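Local coordinates for protein 5-oxopent-3-ene-1,2,5-tricarboxylate decarboxylase (Exiguobacterium antarcticum B7, PDB 6IYM) that belongs to the fumarylacetoacetate hydrolase family, forms a two-chain assembly and holds a magnesium ion in a site of three acidic residues, at residues I73-N78 with G92-F97; E124-I129 with V236-T241; N154-R159 with D175-F180. One frame throughout, in Å; residues are numbered along the deposited sequence.

Contact 1 of 3, residues I73-N78 with G92-F97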
ATOM      1  N   ILE A  73       0.735  -2.020  -6.822  1.00 37.16           N
ATOM      2  CA  ILE A  73       1.634  -3.207  -6.720  1.00 39.01           C
ATOM      3  C   ILE A  73       2.541  -3.206  -7.940  1.00 39.16           C
ATOM      4  O   ILE A  73       1.979  -3.125  -9.042  1.00 37.45           O
ATOM      5  CB  ILE A  73       0.840  -4.517  -6.607  1.00 42.51           C
ATOM      6  CG1 ILE A  73      -0.108  -4.489  -5.402  1.00 42.53           C
ATOM      7  CG2 ILE A  73       1.793  -5.700  -6.573  1.00 45.02           C
ATOM      8  CD1 ILE A  73      -1.166  -5.593  -5.388  1.00 38.12           C
ATOM      9  N   CYS A  74       3.864  -3.301  -7.725  1.00 35.80           N
ATOM     10  CA  CYS A  74       4.906  -3.121  -8.760  1.00 40.39           C
ATOM     11  C   CYS A  74       5.814  -4.349  -8.861  1.00 43.78           C
ATOM     12  O   CYS A  74       6.287  -4.847  -7.826  1.00 40.32           O
ATOM     13  CB  CYS A  74       5.773  -1.911  -8.437  1.00 40.47           C
ATOM     14  SG  CYS A  74       4.863  -0.339  -8.480  1.00 42.44           S
ATOM     15  N   VAL A  75       6.066  -4.778 -10.096  1.00 40.47           N
ATOM     16  CA  VAL A  75       6.991  -5.883 -10.437  1.00 43.98           C
ATOM     17  C   VAL A  75       8.382  -5.289 -10.629  1.00 42.44           C
ATOM     18  O   VAL A  75       8.468  -4.176 -11.171  1.00 43.35           O
ATOM     19  CB  VAL A  75       6.494  -6.644 -11.680  1.00 42.89           C
ATOM     20  CG1 VAL A  75       7.474  -7.749 -12.084  1.00 45.31           C
ATOM     21  CG2 VAL A  75       5.110  -7.224 -11.414  1.00 44.14           C
ATOM     22  N   GLY A  76       9.428  -6.007 -10.211  1.00 42.87           N
ATOM     23  CA  GLY A  76      10.837  -5.606 -10.438  1.00 43.45           C
ATOM     24  C   GLY A  76      11.254  -5.877 -11.887  1.00 45.72           C
ATOM     25  O   GLY A  76      10.396  -5.842 -12.782  1.00 51.85           O
ATOM     26  N   LYS A  77      12.522  -6.175 -12.140  1.00 49.64           N
ATOM     27  CA  LYS A  77      13.032  -6.512 -13.502  1.00 50.93           C
ATOM     28  C   LYS A  77      12.108  -7.557 -14.143  1.00 48.87           C
ATOM     29  O   LYS A  77      12.024  -8.689 -13.621  1.00 52.13           O
ATOM     30  CB  LYS A  77      14.462  -7.060 -13.403  1.00 59.49           C
ATOM     31  CG  LYS A  77      15.558  -6.009 -13.395  1.00 66.11           C
ATOM     32  CD  LYS A  77      15.261  -4.809 -12.518  1.00 69.84           C
ATOM     33  CE  LYS A  77      16.191  -3.650 -12.787  1.00 68.20           C
ATOM     34  NZ  LYS A  77      15.806  -2.460 -11.996  1.00 71.64           N
ATOM     35  N   ASN A  78      11.444  -7.201 -15.239  1.00 44.42           N
ATOM     36  CA  ASN A  78      10.477  -8.079 -15.927  1.00 40.77           C
ATOM     37  C   ASN A  78      10.659  -8.041 -17.442  1.00 40.27           C
ATOM     38  O   ASN A  78       9.772  -8.538 -18.129  1.00 38.79           O
ATOM     39  CB  ASN A  78       9.044  -7.722 -15.570  1.00 41.41           C
ATOM     40  CG  ASN A  78       8.110  -8.882 -15.833  1.00 43.58           C
ATOM     41  OD1 ASN A  78       8.508 -10.043 -15.681  1.00 45.71           O
ATOM     42  ND2 ASN A  78       6.898  -8.586 -16.271  1.00 44.14           N
ATOM     43  N   GLY A  92      16.483 -13.335 -12.178  1.00 73.61           N
ATOM     44  CA  GLY A  92      15.111 -13.709 -12.567  1.00 64.49           C
ATOM     45  C   GLY A  92      14.218 -13.946 -11.356  1.00 58.34           C
ATOM     46  O   GLY A  92      13.216 -14.669 -11.507  1.00 47.61           O
ATOM     47  N   LYS A  93      14.545 -13.391 -10.186  1.00 54.28           N
ATOM     48  CA  LYS A  93      13.622 -13.420  -9.018  1.00 56.82           C
ATOM     49  C   LYS A  93      12.366 -12.610  -9.376  1.00 55.23           C
ATOM     50  O   LYS A  93      12.510 -11.649 -10.131  1.00 56.25           O
ATOM     51  CB  LYS A  93      14.354 -12.955  -7.759  1.00 56.90           C
ATOM     52  CG  LYS A  93      15.267 -14.024  -7.170  1.00 62.02           C
ATOM     53  CD  LYS A  93      16.002 -13.636  -5.913  1.00 65.40           C
ATOM     54  CE  LYS A  93      16.193 -14.810  -4.976  1.00 69.70           C
ATOM     55  NZ  LYS A  93      17.002 -14.426  -3.798  1.00 71.84           N
ATOM     56  N   PHE A  94      11.178 -13.070  -8.952  1.00 51.40           N
ATOM     57  CA  PHE A  94       9.869 -12.368  -9.061  1.00 50.35           C
ATOM     58  C   PHE A  94       9.735 -11.394  -7.896  1.00 49.68           C
ATOM     59  O   PHE A  94       9.476 -11.838  -6.785  1.00 53.67           O
ATOM     60  CB  PHE A  94       8.681 -13.326  -9.044  1.00 49.27           C
ATOM     61  CG  PHE A  94       7.349 -12.644  -9.235  1.00 49.53           C
ATOM     62  CD1 PHE A  94       7.191 -11.666 -10.210  1.00 48.82           C
ATOM     63  CD2 PHE A  94       6.244 -13.016  -8.484  1.00 49.93           C
ATOM     64  CE1 PHE A  94       5.962 -11.050 -10.402  1.00 52.39           C
ATOM     65  CE2 PHE A  94       5.009 -12.419  -8.697  1.00 50.29           C
ATOM     66  CZ  PHE A  94       4.873 -11.433  -9.648  1.00 51.94           C
ATOM     67  N   VAL A  95      10.003 -10.117  -8.163  1.00 46.13           N
ATOM     68  CA  VAL A  95      10.231  -9.053  -7.149  1.00 47.90           C
ATOM     69  C   VAL A  95       8.950  -8.215  -7.121  1.00 48.97           C
ATOM     70  O   VAL A  95       8.436  -7.896  -8.233  1.00 43.09           O
ATOM     71  CB  VAL A  95      11.486  -8.220  -7.502  1.00 47.73           C
ATOM     72  CG1 VAL A  95      11.638  -6.976  -6.643  1.00 43.35           C
ATOM     73  CG2 VAL A  95      12.754  -9.057  -7.420  1.00 47.10           C
ATOM     74  N   LEU A  96       8.402  -7.969  -5.923  1.00 44.28           N
ATOM     75  CA  LEU A  96       7.139  -7.209  -5.739  1.00 46.89           C
ATOM     76  C   LEU A  96       7.380  -6.124  -4.698  1.00 40.74           C
ATOM     77  O   LEU A  96       7.982  -6.431  -3.718  1.00 41.21           O
ATOM     78  CB  LEU A  96       6.010  -8.146  -5.300  1.00 48.48           C
ATOM     79  CG  LEU A  96       5.370  -8.956  -6.425  1.00 56.55           C
ATOM     80  CD1 LEU A  96       4.411 -10.007  -5.880  1.00 56.27           C
ATOM     81  CD2 LEU A  96       4.641  -8.050  -7.412  1.00 58.31           C
ATOM     82  N   PHE A  97       6.951  -4.891  -4.965  1.00 43.06           N
ATOM     83  CA  PHE A  97       6.988  -3.750  -4.010  1.00 40.00           C
ATOM     84  C   PHE A  97       5.828  -2.805  -4.345  1.00 40.85           C
ATOM     85  O   PHE A  97       5.101  -3.056  -5.343  1.00 37.45           O
ATOM     86  CB  PHE A  97       8.343  -3.046  -4.067  1.00 43.37           C
ATOM     87  CG  PHE A  97       8.755  -2.728  -5.472  1.00 44.42           C
ATOM     88  CD1 PHE A  97       9.469  -3.645  -6.218  1.00 52.90           C
ATOM     89  CD2 PHE A  97       8.379  -1.530  -6.055  1.00 48.96           C
ATOM     90  CE1 PHE A  97       9.824  -3.363  -7.527  1.00 56.82           C
ATOM     91  CE2 PHE A  97       8.724  -1.254  -7.366  1.00 52.70           C
ATOM     92  CZ  PHE A  97       9.445  -2.170  -8.099  1.00 55.52           C
TER
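The ring of Phe97 folds back over the backbone of 74-76, and its CE2 presses on Cys74 CB at 3.2 Å, a tight approach. The CG of Phe97 lies between its own backbone N and carbonyl carbon (chi1 49°), which brings the ring across to the partner strand rather than out from it. Cys74 O then sits over one face of the ring, displaced toward the rim, while the sulfur of Cys74 makes an oblique sulfur-aromatic contact, SG lying 5.0 Å from the Phe97 ring centroid. The backbones pair in a short antiparallel ladder. Cys74 and Phe97 are a hydrogen-bonded pair, with Cys74 N to Phe97 O at 2.7 Å and Phe97 N to Cys74 O at 2.9 Å. Two residues on, Gly76 N reaches Val95 O at 2.9 Å as the ladder gives way to loop; the bare CA of Gly76 lets Val95 CB come close. Val75 and Leu96, the non-hydrogen-bonded pair, turn their side chains to the other face. There Leu96 CD2 meets Ile73 CG2 at 3.8 Å, and both methyls of Val75 rest on Phe94 CE1, the two side chains crossing at about a right angle. On the Phe97 side the phenyl ring comes close to the magnesium ion and meets Phe168 edge to face, and Gln167 of the second subunit packs against it. Helix 218-225 packs on the Val75-Leu96 face, where Val225 touches Phe94 and Leu96, while strand 72-75 continues the sheet through its parallel neighbour 236-238.

Contact 2 of 3, residues E124-I129 with V236-T241. With MG (magnesium ion), chain C.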
ATOM      1  N   GLU A 124      10.452   5.101 -15.437  1.00 39.45           N
ATOM      2  CA  GLU A 124      10.178   3.690 -15.849  1.00 40.71           C
ATOM      3  C   GLU A 124       8.772   3.649 -16.445  1.00 36.99           C
ATOM      4  O   GLU A 124       7.809   3.795 -15.685  1.00 40.61           O
ATOM      5  CB  GLU A 124      10.229   2.701 -14.677  1.00 39.54           C
ATOM      6  CG  GLU A 124      11.607   2.475 -14.079  1.00 43.81           C
ATOM      7  CD  GLU A 124      11.742   1.312 -13.091  1.00 46.40           C
ATOM      8  OE1 GLU A 124      12.868   1.081 -12.639  1.00 50.29           O
ATOM      9  OE2 GLU A 124      10.718   0.683 -12.729  1.00 44.59           O
ATOM     10  N   GLY A 125       8.670   3.473 -17.758  1.00 33.98           N
ATOM     11  CA  GLY A 125       7.371   3.374 -18.445  1.00 33.78           C
ATOM     12  C   GLY A 125       6.824   1.984 -18.317  1.00 31.55           C
ATOM     13  O   GLY A 125       7.625   1.028 -18.466  1.00 36.67           O
ATOM     14  N   GLU A 126       5.539   1.833 -17.992  1.00 37.08           N
ATOM     15  CA  GLU A 126       5.000   0.488 -17.598  1.00 35.73           C
ATOM     16  C   GLU A 126       3.530   0.295 -17.994  1.00 34.43           C
ATOM     17  O   GLU A 126       2.720   1.261 -17.900  1.00 36.19           O
ATOM     18  CB  GLU A 126       5.180   0.281 -16.097  1.00 35.33           C
ATOM     19  CG  GLU A 126       6.622   0.337 -15.615  1.00 39.50           C
ATOM     20  CD  GLU A 126       6.937  -0.303 -14.253  1.00 44.61           C
ATOM     21  OE1 GLU A 126       6.066  -1.045 -13.712  1.00 43.86           O
ATOM     22  OE2 GLU A 126       8.094  -0.117 -13.761  1.00 43.67           O
ATOM     23  N   LEU A 127       3.193  -0.926 -18.413  1.00 33.62           N
ATOM     24  CA  LEU A 127       1.794  -1.373 -18.606  1.00 35.63           C
ATOM     25  C   LEU A 127       1.201  -1.664 -17.229  1.00 38.67           C
ATOM     26  O   LEU A 127       1.823  -2.409 -16.463  1.00 40.46           O
ATOM     27  CB  LEU A 127       1.779  -2.630 -19.472  1.00 40.55           C
ATOM     28  CG  LEU A 127       0.421  -3.312 -19.622  1.00 38.29           C
ATOM     29  CD1 LEU A 127      -0.568  -2.393 -20.306  1.00 38.79           C
ATOM     30  CD2 LEU A 127       0.573  -4.619 -20.397  1.00 39.94           C
ATOM     31  N   ALA A 128       0.057  -1.072 -16.935  1.00 36.73           N
ATOM     32  CA  ALA A 128      -0.662  -1.240 -15.665  1.00 37.61           C
ATOM     33  C   ALA A 128      -1.857  -2.153 -15.901  1.00 38.93           C
ATOM     34  O   ALA A 128      -2.645  -1.833 -16.793  1.00 42.03           O
ATOM     35  CB  ALA A 128      -1.131   0.091 -15.161  1.00 39.06           C
ATOM     36  N   ILE A 129      -1.975  -3.236 -15.129  1.00 43.98           N
ATOM     37  CA  ILE A 129      -3.225  -4.058 -15.034  1.00 40.29           C
ATOM     38  C   ILE A 129      -4.200  -3.413 -14.038  1.00 38.29           C
ATOM     39  O   ILE A 129      -3.811  -3.184 -12.868  1.00 42.62           O
ATOM     40  CB  ILE A 129      -2.911  -5.501 -14.598  1.00 41.04           C
ATOM     41  CG1 ILE A 129      -1.853  -6.162 -15.482  1.00 41.74           C
ATOM     42  CG2 ILE A 129      -4.192  -6.321 -14.524  1.00 38.56           C
ATOM     43  CD1 ILE A 129      -1.252  -7.416 -14.855  1.00 43.85           C
ATOM     44  N   VAL A 236      -4.164  -1.765  -8.943  1.00 41.43           N
ATOM     45  CA  VAL A 236      -3.303  -1.368 -10.095  1.00 43.23           C
ATOM     46  C   VAL A 236      -2.000  -2.162  -9.992  1.00 42.07           C
ATOM     47  O   VAL A 236      -1.261  -1.994  -9.010  1.00 39.28           O
ATOM     48  CB  VAL A 236      -3.023   0.147 -10.128  1.00 41.73           C
ATOM     49  CG1 VAL A 236      -2.196   0.559 -11.342  1.00 43.48           C
ATOM     50  CG2 VAL A 236      -4.301   0.961 -10.087  1.00 40.12           C
ATOM     51  N   ILE A 237      -1.699  -2.986 -10.984  1.00 39.47           N
ATOM     52  CA  ILE A 237      -0.432  -3.757 -10.979  1.00 35.97           C
ATOM     53  C   ILE A 237       0.453  -3.211 -12.096  1.00 39.68           C
ATOM     54  O   ILE A 237       0.068  -3.342 -13.301  1.00 38.38           O
ATOM     55  CB  ILE A 237      -0.726  -5.265 -11.093  1.00 36.17           C
ATOM     56  CG1 ILE A 237      -1.771  -5.687 -10.064  1.00 41.42           C
ATOM     57  CG2 ILE A 237       0.560  -6.070 -10.948  1.00 38.05           C
ATOM     58  CD1 ILE A 237      -2.205  -7.121 -10.159  1.00 45.27           C
ATOM     59  N   ALA A 238       1.609  -2.667 -11.726  1.00 41.64           N
ATOM     60  CA  ALA A 238       2.609  -2.144 -12.672  1.00 40.90           C
ATOM     61  C   ALA A 238       3.523  -3.310 -13.076  1.00 41.92           C
ATOM     62  O   ALA A 238       4.139  -3.861 -12.190  1.00 42.92           O
ATOM     63  CB  ALA A 238       3.353  -1.013 -12.041  1.00 41.04           C
ATOM     64  N   THR A 239       3.606  -3.660 -14.374  1.00 38.36           N
ATOM     65  CA  THR A 239       4.111  -4.981 -14.838  1.00 39.70           C
ATOM     66  C   THR A 239       5.580  -4.922 -15.247  1.00 39.43           C
ATOM     67  O   THR A 239       6.038  -5.898 -15.875  1.00 44.97           O
ATOM     68  CB  THR A 239       3.230  -5.565 -15.947  1.00 39.78           C
ATOM     69  OG1 THR A 239       3.206  -4.647 -17.032  1.00 41.24           O
ATOM     70  CG2 THR A 239       1.807  -5.816 -15.488  1.00 40.96           C
ATOM     71  N   GLY A 240       6.297  -3.876 -14.831  1.00 37.92           N
ATOM     72  CA  GLY A 240       7.739  -3.679 -15.083  1.00 39.52           C
ATOM     73  C   GLY A 240       7.970  -2.807 -16.312  1.00 40.23           C
ATOM     74  O   GLY A 240       6.989  -2.438 -16.976  1.00 38.84           O
ATOM     75  N   THR A 241       9.228  -2.558 -16.651  1.00 37.89           N
ATOM     76  CA  THR A 241       9.668  -1.527 -17.602  1.00 38.23           C
ATOM     77  C   THR A 241      10.658  -2.119 -18.587  1.00 41.69           C
ATOM     78  O   THR A 241      11.466  -2.962 -18.215  1.00 37.39           O
ATOM     79  CB  THR A 241      10.236  -0.352 -16.808  1.00 40.67           C
ATOM     80  OG1 THR A 241      10.144   0.755 -17.706  1.00 44.65           O
ATOM     81  CG2 THR A 241      11.644  -0.584 -16.295  1.00 46.31           C
TER
HETATM   82 MG    MG C 301       9.131  -0.384 -12.098  1.00 47.35          MG
HETATM   83  O   HOH W   1       5.195  -3.167 -18.554  1.00 35.33           O
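Thr241 holds OG1 anti to its own N (chi1 -158°), which turns the hydroxyl to Gly125 O at 2.6 Å and lays CG2 against the Glu124 side chain. Glu124 and Glu126 both carry CG beside the backbone N and run extended beyond it, and their carboxylates converge on one magnesium ion. The metal is bound by Glu124 OE2 and by Glu126 OE2, each at 2.0 Å, and Asp155 supplies the third carboxylate. The second oxygen of each glutamate is also occupied: Glu124 OE1 forms a salt bridge with Arg159, and Glu126 OE1 takes Gly240 N at 3.1 Å from above the carboxylate plane, which helps fix the rotation of that group. Thr239 grips one carbonyl twice, its N 3.0 Å and its OG1 2.7 Å from Leu127 O. Leu127 N and Gly240 O, 4.3 Å apart, do not bond directly; a water bridges them and Thr239 OG1. From Ala128 on, regular antiparallel pairing takes over, and Ile129 and Ile237 exchange two backbone bonds, Ile129 N to Ile237 O being 2.7 Å. Ile129 CD1 meets Thr239 CG2, just past the end of strand 236-238, at 3.5 Å. Strand 236-238 is thus wedged between 121-131, antiparallel to it, and 72-75, parallel to it; helix 218-225 covers Ile129, Ile237 and Thr239, while strand 147-158 borders 121-131 on its other flank.

Contact 3 of 3, residues N154-R159 with D175-F180. With MG (magnesium ion), chain C.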
ATOM      1  N   ASN A 154       3.989   5.497 -14.878  1.00 40.89           N
ATOM      2  CA  ASN A 154       5.419   5.881 -14.847  1.00 38.80           C
ATOM      3  C   ASN A 154       5.885   5.647 -13.412  1.00 40.89           C
ATOM      4  O   ASN A 154       5.497   6.441 -12.508  1.00 37.05           O
ATOM      5  CB  ASN A 154       5.642   7.311 -15.345  1.00 39.16           C
ATOM      6  CG  ASN A 154       7.100   7.636 -15.603  1.00 38.23           C
ATOM      7  OD1 ASN A 154       8.004   6.903 -15.184  1.00 40.19           O
ATOM      8  ND2 ASN A 154       7.338   8.787 -16.196  1.00 33.74           N
ATOM      9  N   ASP A 155       6.674   4.591 -13.214  1.00 39.28           N
ATOM     10  CA  ASP A 155       7.204   4.195 -11.885  1.00 36.58           C
ATOM     11  C   ASP A 155       8.400   5.098 -11.639  1.00 33.78           C
ATOM     12  O   ASP A 155       9.533   4.616 -11.719  1.00 37.39           O
ATOM     13  CB  ASP A 155       7.512   2.685 -11.830  1.00 35.73           C
ATOM     14  CG  ASP A 155       8.196   2.162 -10.562  1.00 35.27           C
ATOM     15  OD1 ASP A 155       8.261   2.900  -9.564  1.00 41.64           O
ATOM     16  OD2 ASP A 155       8.696   0.997 -10.583  1.00 41.50           O
ATOM     17  N   VAL A 156       8.158   6.373 -11.387  1.00 37.47           N
ATOM     18  CA  VAL A 156       9.250   7.356 -11.125  1.00 38.20           C
ATOM     19  C   VAL A 156       9.979   6.888  -9.851  1.00 42.41           C
ATOM     20  O   VAL A 156       9.300   6.430  -8.910  1.00 41.62           O
ATOM     21  CB  VAL A 156       8.730   8.804 -11.004  1.00 37.08           C
ATOM     22  CG1 VAL A 156       9.852   9.767 -10.628  1.00 37.36           C
ATOM     23  CG2 VAL A 156       8.008   9.279 -12.248  1.00 37.96           C
ATOM     24  N   THR A 157      11.312   6.976  -9.837  1.00 38.61           N
ATOM     25  CA  THR A 157      12.195   6.331  -8.848  1.00 41.84           C
ATOM     26  C   THR A 157      13.383   7.244  -8.509  1.00 47.78           C
ATOM     27  O   THR A 157      14.004   7.789  -9.438  1.00 43.92           O
ATOM     28  CB  THR A 157      12.731   5.000  -9.392  1.00 44.88           C
ATOM     29  OG1 THR A 157      11.688   4.112  -9.791  1.00 37.80           O
ATOM     30  CG2 THR A 157      13.633   4.305  -8.395  1.00 47.97           C
ATOM     31  N   ALA A 158      13.717   7.345  -7.218  1.00 45.44           N
ATOM     32  CA  ALA A 158      14.956   7.954  -6.702  1.00 45.87           C
ATOM     33  C   ALA A 158      15.958   6.821  -6.507  1.00 42.39           C
ATOM     34  O   ALA A 158      15.874   6.125  -5.495  1.00 45.96           O
ATOM     35  CB  ALA A 158      14.679   8.678  -5.399  1.00 51.38           C
ATOM     36  N   ARG A 159      16.869   6.637  -7.449  1.00 43.84           N
ATOM     37  CA  ARG A 159      17.831   5.499  -7.452  1.00 42.32           C
ATOM     38  C   ARG A 159      18.701   5.512  -6.179  1.00 45.84           C
ATOM     39  O   ARG A 159      19.080   4.404  -5.715  1.00 48.50           O
ATOM     40  CB  ARG A 159      18.676   5.541  -8.725  1.00 45.14           C
ATOM     41  CG  ARG A 159      17.866   5.437 -10.008  1.00 44.58           C
ATOM     42  CD  ARG A 159      17.178   4.096 -10.118  1.00 45.64           C
ATOM     43  NE  ARG A 159      16.408   3.966 -11.347  1.00 47.23           N
ATOM     44  CZ  ARG A 159      15.576   2.956 -11.631  1.00 47.97           C
ATOM     45  NH1 ARG A 159      15.398   1.971 -10.765  1.00 47.81           N
ATOM     46  NH2 ARG A 159      14.925   2.933 -12.784  1.00 45.96           N
ATOM     47  N   ASP A 175       5.838  12.246  -3.158  1.00 38.39           N
ATOM     48  CA  ASP A 175       4.716  12.901  -3.865  1.00 37.22           C
ATOM     49  C   ASP A 175       5.166  13.190  -5.321  1.00 40.87           C
ATOM     50  O   ASP A 175       6.262  13.724  -5.516  1.00 40.14           O
ATOM     51  CB  ASP A 175       4.228  14.154  -3.129  1.00 40.68           C
ATOM     52  CG  ASP A 175       3.677  13.907  -1.713  1.00 46.27           C
ATOM     53  OD1 ASP A 175       3.546  12.726  -1.288  1.00 39.26           O
ATOM     54  OD2 ASP A 175       3.415  14.890  -1.023  1.00 43.39           O
ATOM     55  N   GLY A 176       4.347  12.834  -6.310  1.00 39.13           N
ATOM     56  CA  GLY A 176       4.607  13.086  -7.738  1.00 39.49           C
ATOM     57  C   GLY A 176       5.145  11.862  -8.456  1.00 39.19           C
ATOM     58  O   GLY A 176       5.121  11.879  -9.699  1.00 46.20           O
ATOM     59  N   PHE A 177       5.561  10.811  -7.737  1.00 40.77           N
ATOM     60  CA  PHE A 177       6.350   9.696  -8.323  1.00 35.96           C
ATOM     61  C   PHE A 177       5.473   8.635  -9.012  1.00 39.52           C
ATOM     62  O   PHE A 177       6.030   7.555  -9.349  1.00 37.15           O
ATOM     63  CB  PHE A 177       7.239   9.056  -7.264  1.00 39.46           C
ATOM     64  CG  PHE A 177       8.544   9.766  -7.011  1.00 35.92           C
ATOM     65  CD1 PHE A 177       8.686  11.118  -7.241  1.00 37.80           C
ATOM     66  CD2 PHE A 177       9.611   9.069  -6.484  1.00 37.09           C
ATOM     67  CE1 PHE A 177       9.896  11.757  -6.992  1.00 41.06           C
ATOM     68  CE2 PHE A 177      10.823   9.700  -6.234  1.00 40.19           C
ATOM     69  CZ  PHE A 177      10.962  11.049  -6.494  1.00 41.26           C
ATOM     70  N   CYS A 178       4.170   8.860  -9.230  1.00 37.13           N
ATOM     71  CA  CYS A 178       3.336   7.844  -9.928  1.00 35.13           C
ATOM     72  C   CYS A 178       2.326   8.479 -10.881  1.00 38.28           C
ATOM     73  O   CYS A 178       1.113   8.383 -10.677  1.00 40.36           O
ATOM     74  CB  CYS A 178       2.666   6.916  -8.914  1.00 38.57           C
ATOM     75  SG  CYS A 178       2.143   5.354  -9.662  1.00 39.35           S
ATOM     76  N   PRO A 179       2.779   9.051 -12.024  1.00 39.59           N
ATOM     77  CA  PRO A 179       1.906   9.317 -13.157  1.00 37.09           C
ATOM     78  C   PRO A 179       1.093   8.079 -13.503  1.00 37.40           C
ATOM     79  O   PRO A 179       1.663   6.993 -13.551  1.00 36.94           O
ATOM     80  CB  PRO A 179       2.868   9.588 -14.318  1.00 38.55           C
ATOM     81  CG  PRO A 179       4.047  10.224 -13.615  1.00 39.54           C
ATOM     82  CD  PRO A 179       4.158   9.470 -12.306  1.00 40.64           C
ATOM     83  N   PHE A 180      -0.195   8.282 -13.743  1.00 36.21           N
ATOM     84  CA  PHE A 180      -1.178   7.211 -13.978  1.00 36.81           C
ATOM     85  C   PHE A 180      -2.206   7.728 -14.971  1.00 36.81           C
ATOM     86  O   PHE A 180      -2.847   8.722 -14.679  1.00 35.53           O
ATOM     87  CB  PHE A 180      -1.770   6.797 -12.632  1.00 38.54           C
ATOM     88  CG  PHE A 180      -2.917   5.821 -12.686  1.00 37.87           C
ATOM     89  CD1 PHE A 180      -2.851   4.697 -13.482  1.00 38.15           C
ATOM     90  CD2 PHE A 180      -3.977   5.926 -11.788  1.00 41.04           C
ATOM     91  CE1 PHE A 180      -3.887   3.776 -13.475  1.00 43.33           C
ATOM     92  CE2 PHE A 180      -4.994   4.981 -11.754  1.00 34.52           C
ATOM     93  CZ  PHE A 180      -4.971   3.932 -12.628  1.00 41.99           C
TER
HETATM   94 MG    MG C 301       9.131  -0.384 -12.098  1.00 47.35          MG
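Asn154 and Pro179 start an antiparallel approach that soon loses its regularity: Asn154 N bonds to Pro179 O at 3.1 Å, but Val156 N reaches Phe177 O only weakly, at 3.2 Å, where the chain bends through an inverse gamma turn centred on Asp155, whose own weak bond, Val156 N to Asn154 O, probably competes for the same N-H. Val156 straddles two partners. Its CG1, anti to the backbone N (chi1 176°), stands over one face of the Phe177 ring in a CH-pi contact, 3.9 Å from the centroid and 17° off the ring normal. Its CG2 turns instead to Pro179 CD at 3.9 Å. Phe177 CE2, at another corner of the ring, lies 4.1 Å from Ala158 CB. Pro179 also packs its CB and CG on Asn154 CB, each at 3.7 Å. In the large mixed sheet of this fumarylacetoacetate hydrolase-family chain, strands 147-158 and 178-186 run antiparallel, and the turn between Asn154 and Val156 directs the Asp155 side chain away from 175-180 to the metal site. Asp155 OD2 binds the magnesium ion at 2.1 Å, and Glu124 and Glu126 complete its protein ligands. Lys99 forms a salt bridge with Asp155 OD1 and also bonds to Phe177 O, tying the carboxylate to the opposing segment; Lys172 bonds to OD2. Thr157 returns its hydroxyl to the turn, OG1 to Asp155 O at 2.9 Å, arriving from above the carbonyl plane. Leu121 of strand 121-131 packs on both Val156 and Phe177, and Ile111 touches Val156 and Pro179.

How the contacts relate
All three contacts are buried and reach one mixed sheet, but contact 2 lies deepest: measured from the centre of each contact to the centre of the chain, it is about 5 Å away, against about 10 Å for contact 3 and about 15 Å for contact 1. Contacts 1 and 2 meet where Ile73 O lies 2.7 Å from Ala238 N, between neighbouring strands. Contacts 2 and 3 share the magnesium ion, and Val236 packs on Phe180 between them. Contact 1 brings an aromatic ring rather than a ligand to that site. It meets the second subunit along much of 93-97, contact 3 only through Asp175, and contact 2 not at all. Metal coordination and hydroxyl bonds mark contact 2; contact 3 relies more on apolar packing behind its single metal ligand.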